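Putative methylthioribose-1-phosphate isomerase (Pyrococcus horikoshii OT3, PDB 6A34) probably catalyses the interconversion of 5-methylthioribose 1-phosphate and 5-methylthioribulose 1-phosphate in the methionine salvage pathway. Local coordinates at residues T165-A173 / Q206-Y215; A140-G151 / T174-V183. All coordinates share one frame; numbering follows the deposited sequence.

Interaction 1 of 2, residues T165-A173 / Q206-Y215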
ATOM      1  N   THR A 165      -1.916   5.007  12.886  1.00 25.46           N
ATOM      2  CA  THR A 165      -0.856   5.888  12.427  1.00 28.61           C
ATOM      3  C   THR A 165      -0.243   5.316  11.153  1.00 29.73           C
ATOM      4  O   THR A 165      -0.690   4.277  10.616  1.00 25.54           O
ATOM      5  CB  THR A 165       0.176   6.152  13.533  1.00 25.83           C
ATOM      6  OG1 THR A 165       1.003   7.276  13.210  1.00 26.28           O
ATOM      7  CG2 THR A 165       1.045   4.958  13.817  1.00 27.01           C
ATOM      8  N   HIS A 166       0.733   6.085  10.662  1.00 30.91           N
ATOM      9  CA  HIS A 166       1.287   5.991   9.360  1.00 29.41           C
ATOM     10  C   HIS A 166       2.785   6.275   9.455  1.00 31.15           C
ATOM     11  O   HIS A 166       3.217   7.157  10.202  1.00 32.07           O
ATOM     12  CB  HIS A 166       0.556   6.988   8.455  1.00 29.08           C
ATOM     13  CG  HIS A 166       0.706   6.728   6.989  1.00 29.48           C
ATOM     14  ND1 HIS A 166      -0.027   5.769   6.336  1.00 29.97           N
ATOM     15  CD2 HIS A 166       1.471   7.309   6.040  1.00 30.53           C
ATOM     16  CE1 HIS A 166       0.283   5.766   5.047  1.00 29.12           C
ATOM     17  NE2 HIS A 166       1.194   6.700   4.833  1.00 27.96           N
ATOM     18  N   CYS A 167       3.563   5.543   8.664  1.00 32.75           N
ATOM     19  CA  CYS A 167       5.003   5.732   8.560  1.00 33.53           C
ATOM     20  C   CYS A 167       5.677   5.423   9.898  1.00 32.97           C
ATOM     21  O   CYS A 167       5.176   4.582  10.656  1.00 31.61           O
ATOM     22  CB  CYS A 167       5.376   7.136   8.087  1.00 32.84           C
ATOM     23  SG  CYS A 167       6.980   7.141   7.236  1.00 38.22           S
ATOM     24  N   ASN A 168       6.831   6.077  10.135  1.00 35.14           N
ATOM     25  CA  ASN A 168       7.590   5.996  11.398  1.00 36.82           C
ATOM     26  C   ASN A 168       7.902   7.406  11.919  1.00 34.34           C
ATOM     27  O   ASN A 168       8.719   8.141  11.326  1.00 27.41           O
ATOM     28  CB  ASN A 168       8.932   5.254  11.291  1.00 35.51           C
ATOM     29  CG  ASN A 168       9.615   5.154  12.646  1.00 37.27           C
ATOM     30  OD1 ASN A 168      10.675   5.745  12.852  1.00 33.27           O
ATOM     31  ND2 ASN A 168       9.002   4.438  13.585  1.00 35.21           N
ATOM     32  N   ALA A 169       7.269   7.715  13.053  1.00 30.83           N
ATOM     33  CA  ALA A 169       7.440   8.935  13.782  1.00 31.68           C
ATOM     34  C   ALA A 169       7.619   8.566  15.252  1.00 31.70           C
ATOM     35  O   ALA A 169       7.165   9.279  16.152  1.00 33.99           O
ATOM     36  CB  ALA A 169       6.265   9.851  13.570  1.00 29.69           C
ATOM     37  N   GLY A 170       8.334   7.450  15.448  1.00 30.76           N
ATOM     38  CA  GLY A 170       8.655   6.863  16.746  1.00 28.60           C
ATOM     39  C   GLY A 170      10.047   7.263  17.223  1.00 28.07           C
ATOM     40  O   GLY A 170      10.648   8.218  16.721  1.00 25.28           O
ATOM     41  N   SER A 171      10.557   6.493  18.186  1.00 29.64           N
ATOM     42  CA  SER A 171      11.803   6.749  18.835  1.00 30.61           C
ATOM     43  C   SER A 171      12.925   6.724  17.803  1.00 33.18           C
ATOM     44  O   SER A 171      13.782   7.543  17.831  1.00 33.91           O
ATOM     45  CB  SER A 171      12.020   5.761  19.922  1.00 32.65           C
ATOM     46  OG  SER A 171      13.105   6.128  20.740  1.00 35.42           O
ATOM     47  N   LEU A 172      12.832   5.821  16.826  1.00 37.93           N
ATOM     48  CA  LEU A 172      13.869   5.699  15.795  1.00 36.90           C
ATOM     49  C   LEU A 172      13.953   6.942  14.891  1.00 34.93           C
ATOM     50  O   LEU A 172      14.981   7.156  14.266  1.00 33.78           O
ATOM     51  CB  LEU A 172      13.573   4.455  14.961  1.00 35.40           C
ATOM     52  CG  LEU A 172      13.580   3.140  15.731  1.00 36.76           C
ATOM     53  CD1 LEU A 172      13.079   2.022  14.836  1.00 37.00           C
ATOM     54  CD2 LEU A 172      14.972   2.829  16.259  1.00 37.31           C
ATOM     55  N   ALA A 173      12.875   7.733  14.785  1.00 34.38           N
ATOM     56  CA  ALA A 173      12.860   8.935  13.897  1.00 36.26           C
ATOM     57  C   ALA A 173      13.342  10.197  14.639  1.00 35.45           C
ATOM     58  O   ALA A 173      13.354  11.300  14.083  1.00 34.12           O
ATOM     59  CB  ALA A 173      11.457   9.156  13.361  1.00 38.88           C
ATOM     60  N   GLN A 206       8.370   1.900   6.193  1.00 30.65           N
ATOM     61  CA  GLN A 206       8.866   2.294   7.499  1.00 33.73           C
ATOM     62  C   GLN A 206       7.855   1.939   8.581  1.00 31.14           C
ATOM     63  O   GLN A 206       8.256   1.784   9.712  1.00 31.70           O
ATOM     64  CB  GLN A 206       9.253   3.775   7.521  1.00 36.58           C
ATOM     65  CG  GLN A 206      10.444   4.048   6.611  1.00 39.26           C
ATOM     66  CD  GLN A 206      11.098   5.389   6.822  1.00 42.94           C
ATOM     67  OE1 GLN A 206      10.446   6.393   7.109  1.00 54.38           O
ATOM     68  NE2 GLN A 206      12.407   5.415   6.662  1.00 39.25           N
ATOM     69  N   GLY A 207       6.571   1.793   8.229  1.00 30.81           N
ATOM     70  CA  GLY A 207       5.579   1.290   9.185  1.00 31.38           C
ATOM     71  C   GLY A 207       5.896  -0.135   9.629  1.00 31.37           C
ATOM     72  O   GLY A 207       5.900  -0.458  10.817  1.00 29.48           O
ATOM     73  N   ALA A 208       6.165  -0.990   8.655  1.00 29.55           N
ATOM     74  CA  ALA A 208       6.332  -2.420   8.884  1.00 33.99           C
ATOM     75  C   ALA A 208       7.711  -2.689   9.510  1.00 34.49           C
ATOM     76  O   ALA A 208       7.833  -3.503  10.441  1.00 33.03           O
ATOM     77  CB  ALA A 208       6.171  -3.148   7.568  1.00 32.49           C
ATOM     78  N   ARG A 209       8.725  -1.988   8.985  1.00 35.34           N
ATOM     79  CA  ARG A 209      10.126  -2.277   9.202  1.00 37.22           C
ATOM     80  C   ARG A 209      10.609  -1.650  10.516  1.00 38.00           C
ATOM     81  O   ARG A 209      11.453  -2.218  11.238  1.00 40.27           O
ATOM     82  CB  ARG A 209      10.914  -1.784   7.991  1.00 43.67           C
ATOM     83  CG  ARG A 209      12.232  -2.511   7.770  1.00 56.65           C
ATOM     84  CD  ARG A 209      12.848  -2.363   6.387  1.00 58.92           C
ATOM     85  NE  ARG A 209      12.444  -1.134   5.743  1.00 53.10           N
ATOM     86  CZ  ARG A 209      13.071   0.033   5.883  1.00 58.46           C
ATOM     87  NH1 ARG A 209      14.221   0.093   6.545  1.00 50.37           N
ATOM     88  NH2 ARG A 209      12.530   1.134   5.368  1.00 50.07           N
ATOM     89  N   LEU A 210      10.065  -0.479  10.829  1.00 34.00           N
ATOM     90  CA  LEU A 210      10.571   0.373  11.891  1.00 35.29           C
ATOM     91  C   LEU A 210       9.500   0.530  12.981  1.00 33.56           C
ATOM     92  O   LEU A 210       9.734   0.081  14.113  1.00 36.32           O
ATOM     93  CB  LEU A 210      11.020   1.710  11.301  1.00 33.29           C
ATOM     94  CG  LEU A 210      12.150   1.591  10.284  1.00 32.96           C
ATOM     95  CD1 LEU A 210      12.590   2.952   9.792  1.00 34.45           C
ATOM     96  CD2 LEU A 210      13.326   0.854  10.871  1.00 34.45           C
ATOM     97  N   SER A 211       8.323   1.081  12.644  1.00 31.01           N
ATOM     98  CA  SER A 211       7.313   1.314  13.665  1.00 29.57           C
ATOM     99  C   SER A 211       6.927  -0.029  14.316  1.00 32.52           C
ATOM    100  O   SER A 211       6.819  -0.129  15.567  1.00 30.09           O
ATOM    101  CB  SER A 211       6.107   2.060  13.119  1.00 28.44           C
ATOM    102  OG  SER A 211       6.402   3.428  12.865  1.00 27.34           O
ATOM    103  N   ALA A 212       6.692  -1.069  13.493  1.00 31.00           N
ATOM    104  CA  ALA A 212       6.152  -2.333  14.026  1.00 32.25           C
ATOM    105  C   ALA A 212       7.161  -2.912  15.056  1.00 34.59           C
ATOM    106  O   ALA A 212       6.781  -3.435  16.110  1.00 32.25           O
ATOM    107  CB  ALA A 212       5.816  -3.288  12.897  1.00 28.82           C
ATOM    108  N   TRP A 213       8.452  -2.750  14.753  1.00 31.05           N
ATOM    109  CA  TRP A 213       9.533  -3.212  15.559  1.00 33.50           C
ATOM    110  C   TRP A 213       9.600  -2.452  16.895  1.00 33.46           C
ATOM    111  O   TRP A 213       9.499  -3.072  17.932  1.00 34.98           O
ATOM    112  CB  TRP A 213      10.844  -3.120  14.780  1.00 35.69           C
ATOM    113  CG  TRP A 213      11.960  -3.653  15.605  1.00 35.00           C
ATOM    114  CD1 TRP A 213      12.314  -4.959  15.731  1.00 35.54           C
ATOM    115  CD2 TRP A 213      12.777  -2.912  16.525  1.00 36.34           C
ATOM    116  NE1 TRP A 213      13.310  -5.076  16.656  1.00 37.55           N
ATOM    117  CE2 TRP A 213      13.632  -3.845  17.150  1.00 37.01           C
ATOM    118  CE3 TRP A 213      12.882  -1.562  16.877  1.00 39.12           C
ATOM    119  CZ2 TRP A 213      14.575  -3.475  18.113  1.00 36.25           C
ATOM    120  CZ3 TRP A 213      13.832  -1.191  17.812  1.00 41.12           C
ATOM    121  CH2 TRP A 213      14.659  -2.136  18.427  1.00 37.57           C
ATOM    122  N   GLU A 214       9.743  -1.123  16.870  1.00 32.23           N
ATOM    123  CA  GLU A 214       9.953  -0.367  18.125  1.00 32.13           C
ATOM    124  C   GLU A 214       8.718  -0.427  19.028  1.00 34.72           C
ATOM    125  O   GLU A 214       8.883  -0.457  20.233  1.00 32.46           O
ATOM    126  CB  GLU A 214      10.388   1.083  17.913  1.00 30.23           C
ATOM    127  CG  GLU A 214       9.497   1.940  17.021  1.00 32.73           C
ATOM    128  CD  GLU A 214       9.791   3.422  17.222  1.00 31.82           C
ATOM    129  OE1 GLU A 214       9.537   3.896  18.345  1.00 32.50           O
ATOM    130  OE2 GLU A 214      10.375   4.079  16.306  1.00 31.99           O
ATOM    131  N   TYR A 215       7.496  -0.403  18.463  1.00 35.60           N
ATOM    132  CA  TYR A 215       6.323  -0.346  19.321  1.00 34.39           C
ATOM    133  C   TYR A 215       6.107  -1.728  19.927  1.00 34.47           C
ATOM    134  O   TYR A 215       5.653  -1.856  21.087  1.00 36.20           O
ATOM    135  CB  TYR A 215       5.086   0.185  18.590  1.00 34.07           C
ATOM    136  CG  TYR A 215       5.181   1.625  18.142  1.00 31.83           C
ATOM    137  CD1 TYR A 215       5.673   2.607  18.989  1.00 33.96           C
ATOM    138  CD2 TYR A 215       4.809   2.013  16.862  1.00 29.60           C
ATOM    139  CE1 TYR A 215       5.771   3.931  18.591  1.00 32.27           C
ATOM    140  CE2 TYR A 215       4.898   3.333  16.452  1.00 30.97           C
ATOM    141  CZ  TYR A 215       5.382   4.302  17.317  1.00 31.94           C
ATOM    142  OH  TYR A 215       5.508   5.610  16.926  1.00 30.80           O
TER
HETATM  143  O   HOH W   1       5.427   5.793  14.242  1.00 23.59           O
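Asn168 holds its amide carbon opposite the backbone N (chi1 -177°), while Glu214 turns CG between its own N and carbonyl carbon (chi1 54°), and the two side chains meet from opposite directions. The setting is the Rossmann-like core of the eIF-2B-type domain, where the loop leaving strand 161-165 lies on helix 206-217, beside the probable substrate site. The Asn168 amide spends both its N-H bonds on the helix, each nearly in the amide plane: ND2 lies 3.1 Å from Glu214 OE2 and 2.9 Å from Ser211 OG. Ser211 OG in turn donates to a lone pair of Cys167 O, 2.8 Å away, and a water links the same hydroxyl to Ala169 N and Tyr215 OH. Glu214 receives the first two N-H groups of the 3-10 segment 171-173: Ser171 N approaches the syn lone pair of OE1 at 2.8 Å, and Leu172 N reaches OE2 at 3.1 Å, on the face opposite Asn168 ND2. Arg185 forms a salt bridge to OE1. An alanine in place of Glu214 would probably leave the N-H groups of Ser171 and Leu172 and the charge of Arg185 without their acceptor, and Asn168 ND2 short of one partner. Leu172 CD1 packs obliquely on Trp213 CE3. OE1 of Gln206, a predicted substrate-binding residue, stands 3.5 Å from SG of Cys167, the predicted transition-state stabiliser.

Interaction 2 of 2, residues A140-G151 / T174-V183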
ATOM      1  N   ALA A 140      20.725  17.218  21.425  1.00 43.19           N
ATOM      2  CA  ALA A 140      20.082  15.938  21.624  1.00 40.56           C
ATOM      3  C   ALA A 140      18.979  16.079  22.672  1.00 40.06           C
ATOM      4  O   ALA A 140      17.857  15.670  22.396  1.00 36.25           O
ATOM      5  CB  ALA A 140      21.068  14.871  22.006  1.00 42.82           C
ATOM      6  N   ASP A 141      19.301  16.672  23.834  1.00 36.54           N
ATOM      7  CA  ASP A 141      18.380  16.729  24.974  1.00 35.24           C
ATOM      8  C   ASP A 141      17.132  17.563  24.649  1.00 34.84           C
ATOM      9  O   ASP A 141      16.078  17.301  25.194  1.00 37.75           O
ATOM     10  CB  ASP A 141      19.038  17.305  26.236  1.00 39.89           C
ATOM     11  CG  ASP A 141      20.183  16.467  26.789  1.00 43.93           C
ATOM     12  OD1 ASP A 141      20.203  15.245  26.517  1.00 44.79           O
ATOM     13  OD2 ASP A 141      21.094  17.064  27.422  1.00 44.96           O
ATOM     14  N   GLU A 142      17.282  18.606  23.838  1.00 33.46           N
ATOM     15  CA  GLU A 142      16.174  19.463  23.423  1.00 41.80           C
ATOM     16  C   GLU A 142      15.161  18.643  22.611  1.00 39.38           C
ATOM     17  O   GLU A 142      13.965  18.871  22.706  1.00 36.74           O
ATOM     18  CB  GLU A 142      16.662  20.644  22.570  1.00 40.19           C
ATOM     19  CG  GLU A 142      17.086  21.844  23.409  1.00 42.66           C
ATOM     20  CD  GLU A 142      18.070  22.799  22.746  1.00 43.60           C
ATOM     21  OE1 GLU A 142      18.135  22.823  21.497  1.00 42.27           O
ATOM     22  OE2 GLU A 142      18.789  23.510  23.485  1.00 50.31           O
ATOM     23  N   ASP A 143      15.658  17.737  21.765  1.00 37.16           N
ATOM     24  CA  ASP A 143      14.778  16.931  20.968  1.00 35.92           C
ATOM     25  C   ASP A 143      13.975  16.039  21.907  1.00 34.89           C
ATOM     26  O   ASP A 143      12.741  15.980  21.829  1.00 31.90           O
ATOM     27  CB  ASP A 143      15.495  16.077  19.934  1.00 37.73           C
ATOM     28  CG  ASP A 143      14.491  15.394  19.028  1.00 37.93           C
ATOM     29  OD1 ASP A 143      13.785  16.122  18.297  1.00 36.75           O
ATOM     30  OD2 ASP A 143      14.380  14.160  19.113  1.00 33.83           O
ATOM     31  N   VAL A 144      14.676  15.450  22.872  1.00 34.14           N
ATOM     32  CA  VAL A 144      14.053  14.510  23.769  1.00 34.69           C
ATOM     33  C   VAL A 144      13.020  15.243  24.616  1.00 35.65           C
ATOM     34  O   VAL A 144      11.948  14.679  24.866  1.00 37.35           O
ATOM     35  CB  VAL A 144      15.060  13.713  24.621  1.00 32.19           C
ATOM     36  CG1 VAL A 144      14.358  12.765  25.593  1.00 32.44           C
ATOM     37  CG2 VAL A 144      16.007  12.911  23.749  1.00 33.76           C
ATOM     38  N   GLU A 145      13.295  16.492  25.005  1.00 37.08           N
ATOM     39  CA  GLU A 145      12.345  17.144  25.906  1.00 42.31           C
ATOM     40  C   GLU A 145      11.165  17.719  25.110  1.00 34.30           C
ATOM     41  O   GLU A 145      10.060  17.763  25.610  1.00 34.15           O
ATOM     42  CB  GLU A 145      13.018  18.065  26.926  1.00 48.45           C
ATOM     43  CG  GLU A 145      13.945  19.128  26.401  1.00 58.75           C
ATOM     44  CD  GLU A 145      14.954  19.636  27.433  1.00 57.16           C
ATOM     45  OE1 GLU A 145      15.513  20.723  27.216  1.00 52.70           O
ATOM     46  OE2 GLU A 145      15.213  18.928  28.429  1.00 63.42           O
ATOM     47  N   ALA A 146      11.376  18.051  23.843  1.00 36.05           N
ATOM     48  CA  ALA A 146      10.281  18.447  22.961  1.00 33.37           C
ATOM     49  C   ALA A 146       9.330  17.257  22.818  1.00 31.89           C
ATOM     50  O   ALA A 146       8.129  17.403  22.891  1.00 35.55           O
ATOM     51  CB  ALA A 146      10.817  18.898  21.628  1.00 35.29           C
ATOM     52  N   ASN A 147       9.895  16.060  22.680  1.00 32.86           N
ATOM     53  CA  ASN A 147       9.123  14.851  22.467  1.00 33.10           C
ATOM     54  C   ASN A 147       8.332  14.515  23.730  1.00 36.44           C
ATOM     55  O   ASN A 147       7.162  14.105  23.643  1.00 35.52           O
ATOM     56  CB  ASN A 147      10.001  13.693  21.998  1.00 33.25           C
ATOM     57  CG  ASN A 147      10.588  13.972  20.636  1.00 34.87           C
ATOM     58  OD1 ASN A 147      10.056  14.802  19.891  1.00 34.98           O
ATOM     59  ND2 ASN A 147      11.660  13.273  20.301  1.00 32.23           N
ATOM     60  N   LEU A 148       8.944  14.732  24.895  1.00 37.34           N
ATOM     61  CA  LEU A 148       8.258  14.459  26.135  1.00 36.05           C
ATOM     62  C   LEU A 148       6.986  15.316  26.251  1.00 33.00           C
ATOM     63  O   LEU A 148       5.924  14.820  26.604  1.00 32.67           O
ATOM     64  CB  LEU A 148       9.201  14.736  27.296  1.00 39.09           C
ATOM     65  CG  LEU A 148      10.010  13.549  27.778  1.00 42.54           C
ATOM     66  CD1 LEU A 148      11.029  14.011  28.825  1.00 48.61           C
ATOM     67  CD2 LEU A 148       9.103  12.477  28.346  1.00 42.93           C
ATOM     68  N   ARG A 149       7.111  16.602  25.949  1.00 35.47           N
ATOM     69  CA  ARG A 149       5.999  17.535  26.008  1.00 37.24           C
ATOM     70  C   ARG A 149       4.917  17.136  24.991  1.00 38.04           C
ATOM     71  O   ARG A 149       3.735  17.045  25.353  1.00 37.51           O
ATOM     72  CB  ARG A 149       6.492  18.962  25.762  1.00 39.41           C
ATOM     73  CG  ARG A 149       7.319  19.549  26.905  1.00 39.48           C
ATOM     74  CD  ARG A 149       7.690  21.006  26.715  1.00 39.60           C
ATOM     75  NE  ARG A 149       8.329  21.327  25.438  1.00 45.16           N
ATOM     76  CZ  ARG A 149       9.642  21.438  25.249  1.00 48.21           C
ATOM     77  NH1 ARG A 149      10.470  21.033  26.198  1.00 45.49           N
ATOM     78  NH2 ARG A 149      10.112  21.968  24.126  1.00 40.97           N
ATOM     79  N   MET A 150       5.315  16.903  23.734  1.00 32.92           N
ATOM     80  CA  MET A 150       4.361  16.504  22.684  1.00 35.75           C
ATOM     81  C   MET A 150       3.532  15.302  23.154  1.00 34.81           C
ATOM     82  O   MET A 150       2.353  15.264  22.950  1.00 39.39           O
ATOM     83  CB  MET A 150       5.081  16.080  21.403  1.00 37.68           C
ATOM     84  CG  MET A 150       5.220  17.155  20.370  1.00 41.18           C
ATOM     85  SD  MET A 150       6.296  16.513  19.043  1.00 41.76           S
ATOM     86  CE  MET A 150       7.889  17.190  19.505  1.00 42.33           C
ATOM     87  N   GLY A 151       4.190  14.299  23.738  1.00 36.05           N
ATOM     88  CA  GLY A 151       3.546  13.056  24.128  1.00 35.98           C
ATOM     89  C   GLY A 151       2.421  13.305  25.114  1.00 40.06           C
ATOM     90  O   GLY A 151       1.332  12.728  24.985  1.00 36.27           O
ATOM     91  N   THR A 174      13.685  10.037  15.915  1.00 33.97           N
ATOM     92  CA  THR A 174      14.110  11.109  16.773  1.00 36.33           C
ATOM     93  C   THR A 174      15.300  10.632  17.617  1.00 35.47           C
ATOM     94  O   THR A 174      15.775   9.496  17.472  1.00 35.34           O
ATOM     95  CB  THR A 174      12.938  11.529  17.663  1.00 34.22           C
ATOM     96  OG1 THR A 174      12.632  10.453  18.553  1.00 30.19           O
ATOM     97  CG2 THR A 174      11.710  11.867  16.850  1.00 36.60           C
ATOM     98  N   VAL A 175      15.735  11.499  18.532  1.00 32.96           N
ATOM     99  CA  VAL A 175      16.768  11.171  19.480  1.00 32.68           C
ATOM    100  C   VAL A 175      16.182  10.177  20.471  1.00 30.47           C
ATOM    101  O   VAL A 175      16.839   9.193  20.780  1.00 35.27           O
ATOM    102  CB  VAL A 175      17.333  12.419  20.168  1.00 32.32           C
ATOM    103  CG1 VAL A 175      18.364  12.060  21.224  1.00 32.08           C
ATOM    104  CG2 VAL A 175      17.891  13.378  19.149  1.00 32.24           C
ATOM    105  N   HIS A 176      14.946  10.418  20.921  1.00 30.77           N
ATOM    106  CA  HIS A 176      14.274   9.457  21.823  1.00 35.87           C
ATOM    107  C   HIS A 176      12.750   9.692  21.818  1.00 33.90           C
ATOM    108  O   HIS A 176      12.313  10.810  21.722  1.00 32.18           O
ATOM    109  CB  HIS A 176      14.926   9.529  23.235  1.00 36.52           C
ATOM    110  CG  HIS A 176      15.027   8.219  23.955  1.00 37.86           C
ATOM    111  ND1 HIS A 176      15.052   8.147  25.346  1.00 34.66           N
ATOM    112  CD2 HIS A 176      15.066   6.931  23.491  1.00 36.23           C
ATOM    113  CE1 HIS A 176      15.105   6.865  25.708  1.00 38.53           C
ATOM    114  NE2 HIS A 176      15.122   6.088  24.575  1.00 33.19           N
ATOM    115  N   LEU A 177      11.978   8.597  21.883  1.00 31.86           N
ATOM    116  CA  LEU A 177      10.537   8.554  22.214  1.00 31.67           C
ATOM    117  C   LEU A 177       9.645   8.702  20.968  1.00 32.62           C
ATOM    118  O   LEU A 177       8.607   7.987  20.835  1.00 29.17           O
ATOM    119  CB  LEU A 177      10.193   9.637  23.244  1.00 35.26           C
ATOM    120  CG  LEU A 177      10.969   9.580  24.557  1.00 33.05           C
ATOM    121  CD1 LEU A 177      10.501  10.685  25.487  1.00 33.67           C
ATOM    122  CD2 LEU A 177      10.815   8.226  25.221  1.00 32.74           C
ATOM    123  N   GLY A 178       9.992   9.654  20.097  1.00 29.55           N
ATOM    124  CA  GLY A 178       9.220   9.912  18.890  1.00 32.57           C
ATOM    125  C   GLY A 178       8.314  11.108  19.051  1.00 31.35           C
ATOM    126  O   GLY A 178       8.244  11.674  20.122  1.00 31.82           O
ATOM    127  N   THR A 179       7.655  11.497  17.954  1.00 32.33           N
ATOM    128  CA  THR A 179       6.602  12.491  17.989  1.00 30.05           C
ATOM    129  C   THR A 179       5.303  11.735  18.241  1.00 32.91           C
ATOM    130  O   THR A 179       4.739  11.753  19.367  1.00 28.77           O
ATOM    131  CB  THR A 179       6.672  13.406  16.755  1.00 33.64           C
ATOM    132  OG1 THR A 179       6.565  12.696  15.517  1.00 29.89           O
ATOM    133  CG2 THR A 179       7.976  14.175  16.736  1.00 33.36           C
ATOM    134  N   VAL A 180       4.837  11.042  17.198  1.00 31.33           N
ATOM    135  CA  VAL A 180       3.752  10.108  17.367  1.00 29.65           C
ATOM    136  C   VAL A 180       4.157   9.152  18.504  1.00 27.38           C
ATOM    137  O   VAL A 180       3.386   8.849  19.422  1.00 30.13           O
ATOM    138  CB  VAL A 180       3.446   9.336  16.057  1.00 27.77           C
ATOM    139  CG1 VAL A 180       2.501   8.166  16.311  1.00 30.69           C
ATOM    140  CG2 VAL A 180       2.875  10.222  14.966  1.00 26.92           C
ATOM    141  N   GLY A 181       5.387   8.667  18.441  1.00 25.57           N
ATOM    142  CA  GLY A 181       5.842   7.619  19.380  1.00 26.74           C
ATOM    143  C   GLY A 181       5.695   8.034  20.842  1.00 27.26           C
ATOM    144  O   GLY A 181       5.349   7.231  21.683  1.00 30.30           O
ATOM    145  N   SER A 182       5.938   9.309  21.141  1.00 28.97           N
ATOM    146  CA  SER A 182       5.813   9.806  22.496  1.00 30.32           C
ATOM    147  C   SER A 182       4.360   9.762  22.939  1.00 29.29           C
ATOM    148  O   SER A 182       4.057   9.374  24.055  1.00 31.25           O
ATOM    149  CB  SER A 182       6.362  11.184  22.643  1.00 30.68           C
ATOM    150  OG  SER A 182       6.518  11.466  24.019  1.00 37.19           O
ATOM    151  N   VAL A 183       3.464  10.132  22.033  1.00 31.65           N
ATOM    152  CA  VAL A 183       2.049  10.232  22.378  1.00 32.03           C
ATOM    153  C   VAL A 183       1.530   8.841  22.711  1.00 31.01           C
ATOM    154  O   VAL A 183       0.878   8.671  23.718  1.00 34.58           O
ATOM    155  CB  VAL A 183       1.225  10.889  21.254  1.00 32.00           C
ATOM    156  CG1 VAL A 183      -0.263  10.763  21.491  1.00 32.50           C
ATOM    157  CG2 VAL A 183       1.601  12.351  21.106  1.00 32.80           C
TER
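Ser182 and Gly151 mark the tight end of this contact, where the backbones of the two segments come as near as 3.6 Å between Gly151 CA and Val183 CA. Ser182 OG, set opposite its own N (chi1 -165°), donates to Asn147 O at 2.7 Å from above the carbonyl plane. Gly151 N reaches that oxygen from the other face, so it accepts both a helix bond and a cross-bond. A side chain on Gly151 would run into Ser182 OG; Val183 CG2 fits against Met150 O. One turn back, the buried Asn147 amide faces the loop: ND2 donates to His176 O at 2.9 Å, and CB lies 3.3 Å from Gly178 O. The loop belongs to the beta-alpha-beta crossover that joins strands 161-165 and 193-199 through helix 180-189, and helix 125-157 covers it. Gly178 turns the chain with backbone angles that a side chain would not tolerate. The apolar contact is looser at Ala140, buried against helix 59-76, whose CB is 4.0 Å from Val175 CG1; Val144 CG2 wedges against both Val175 CG1 and His176 CB. Solvent partly reaches Asp143, Leu148 and Thr179. Asp143 takes the N-H of Val175 on the anti side of OD2 at 3.0 Å; the Leu148 side chain crosses that of Leu177 at a slant, CD2 against CD1; the buried Met150 lies side by side with Thr179, its SD 3.7 Å from CG2.

In the fold
From the N terminus the chain passes 140-151, 165-173, 174-183 and 206-215, so the two interactions cross, their segments alternating. Interaction 2 closes first, bringing the loop before helix 180-189 back onto helix 125-157 and enclosing strand 161-165. Interaction 1 closes a longer span, which holds helix 180-189 and strand 193-199, and returns helix 206-217 to the loop that leaves strand 161-165. The middle segments are consecutive in sequence and hydrogen-bonded to each other, Leu177 N to Ser171 OG and Gly181 N to Ala169 O. One continuous connection, 165-183, is therefore tied to helix 125-157 by one contact and to helix 206-217 by the other, the contact centres lying about 14 Å apart.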